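Side-chain contact in maltose-binding protein MalE1 (Thermotoga maritima, PDB 6DTU), which binds maltotetraose and probably serves as the sugar-capturing component of a carbohydrate transport system: residues 22-25 against 29-32. Sequence-based numbering, arbitrary orientation.
Sequences EEFK and GVEV
Lys25 and Glu31 form a salt bridge across the turn where helix 14-28 passes into strand 31-36, the closing half of a beta-alpha-beta unit in this periplasmic-binding-protein fold. Lys25 NZ lies 3.0 Å from Glu31 OE2, meeting it on the syn side and only 16° out of the carboxylate plane. The two side chains run alongside each other in the same direction: that of Lys25 is fully extended, whereas Glu31 starts away from the helix and turns about its CB-CG bond (chi2 78°), which returns its carboxylate to the ammonium group.

The backbone supplies the second polar link. Gly29 N donates to Lys25 O over 2.7 Å, an i to i+4 bond carried one residue past the helix. Its N-H...O angle is 145°. Gly29 has left helical geometry with positive phi, and from there the chain reverses to run back along the helix. Val30 O lies against the base of the lysine side chain, 3.1 Å from Lys25 CA in a bent CA-H...O contact.

On a different side of the helix from the salt bridge, Phe24 reaches the strand side with CG anti to its backbone nitrogen. Its CE2 packs on Val30 CB at 3.8 Å, and Val30 CG1 sits at the ring edge, in plane. Phe281 meets the Phe24 ring edge-to-face and Leu277 touches Val30, so helix 275-286 borders this apolar layer. Two residues on, within the strand, Val32 points toward the helix, its side chain roughly perpendicular to that of Phe24, and its CG2 methyl comes within 4.0 Å of Phe24 CD2.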
loop_
_atom_site.group_PDB
_atom_site.type_symbol
_atom_site.label_atom_id
_atom_site.label_comp_id
_atom_site.label_asym_id
_atom_site.label_seq_id
_atom_site.Cartn_x
_atom_site.Cartn_y
_atom_site.Cartn_z
ATOM N N GLU A 22 1.977 -4.569 25.688
ATOM C CA GLU A 22 1.653 -4.711 27.096
ATOM C C GLU A 22 1.788 -6.161 27.537
ATOM O O GLU A 22 2.262 -6.442 28.645
ATOM C CB GLU A 22 0.221 -4.234 27.344
ATOM C CG GLU A 22 0.051 -2.734 27.362
ATOM C CD GLU A 22 -1.406 -2.288 27.359
ATOM O OE1 GLU A 22 -1.629 -1.063 27.246
ATOM O OE2 GLU A 22 -2.323 -3.131 27.500
ATOM N N GLU A 23 1.366 -7.099 26.685
ATOM C CA GLU A 23 1.477 -8.514 27.040
ATOM C C GLU A 23 2.933 -8.947 27.124
ATOM O O GLU A 23 3.330 -9.649 28.063
ATOM C CB GLU A 23 0.686 -9.362 26.033
ATOM C CG GLU A 23 -0.817 -9.015 26.033
ATOM C CD GLU A 23 -1.621 -9.667 24.930
ATOM O OE1 GLU A 23 -1.030 -10.426 24.132
ATOM O OE2 GLU A 23 -2.844 -9.378 24.843
ATOM N N PHE A 24 3.761 -8.493 26.185
ATOM C CA PHE A 24 5.177 -8.827 26.221
ATOM C C PHE A 24 5.830 -8.254 27.469
ATOM O O PHE A 24 6.667 -8.907 28.094
ATOM C CB PHE A 24 5.832 -8.267 24.948
ATOM C CG PHE A 24 7.193 -8.842 24.633
ATOM C CD1 PHE A 24 7.309 -10.104 24.022
ATOM C CD2 PHE A 24 8.354 -8.123 24.918
ATOM C CE1 PHE A 24 8.565 -10.649 23.724
ATOM C CE2 PHE A 24 9.621 -8.663 24.607
ATOM C CZ PHE A 24 9.714 -9.922 24.003
ATOM N N LYS A 25 5.451 -7.038 27.845
ATOM C CA LYS A 25 5.993 -6.393 29.032
ATOM C C LYS A 25 5.596 -7.151 30.293
ATOM O O LYS A 25 6.431 -7.380 31.173
ATOM C CB LYS A 25 5.495 -4.949 29.078
ATOM C CG LYS A 25 5.918 -4.193 30.336
ATOM C CD LYS A 25 5.184 -2.869 30.455
ATOM C CE LYS A 25 5.636 -2.139 31.702
ATOM N NZ LYS A 25 5.011 -0.783 31.784
ATOM N N GLY A 29 9.062 -8.168 31.226
ATOM C CA GLY A 29 9.590 -6.948 31.801
ATOM C C GLY A 29 10.224 -5.989 30.817
ATOM O O GLY A 29 10.853 -5.018 31.240
ATOM N N VAL A 30 10.036 -6.221 29.536
ATOM C CA VAL A 30 10.586 -5.393 28.474
ATOM C C VAL A 30 9.529 -4.349 28.158
ATOM O O VAL A 30 8.375 -4.691 27.873
ATOM C CB VAL A 30 10.884 -6.265 27.241
ATOM C CG1 VAL A 30 11.291 -5.420 26.036
ATOM C CG2 VAL A 30 11.962 -7.314 27.565
ATOM N N GLU A 31 9.889 -3.074 28.268
ATOM C CA GLU A 31 8.931 -2.031 27.941
ATOM C C GLU A 31 8.733 -1.996 26.439
ATOM O O GLU A 31 9.694 -2.091 25.674
ATOM C CB GLU A 31 9.441 -0.675 28.421
ATOM C CG GLU A 31 8.410 0.395 28.364
ATOM C CD GLU A 31 7.469 0.249 29.556
ATOM O OE1 GLU A 31 7.906 -0.328 30.586
ATOM O OE2 GLU A 31 6.302 0.696 29.464
ATOM N N VAL A 32 7.486 -1.888 26.007
ATOM C CA VAL A 32 7.194 -1.762 24.584
ATOM C C VAL A 32 6.398 -0.485 24.358
ATOM O O VAL A 32 5.375 -0.244 25.014
ATOM C CB VAL A 32 6.475 -3.001 24.018
ATOM C CG1 VAL A 32 6.312 -2.852 22.500
ATOM C CG2 VAL A 32 7.264 -4.289 24.359
#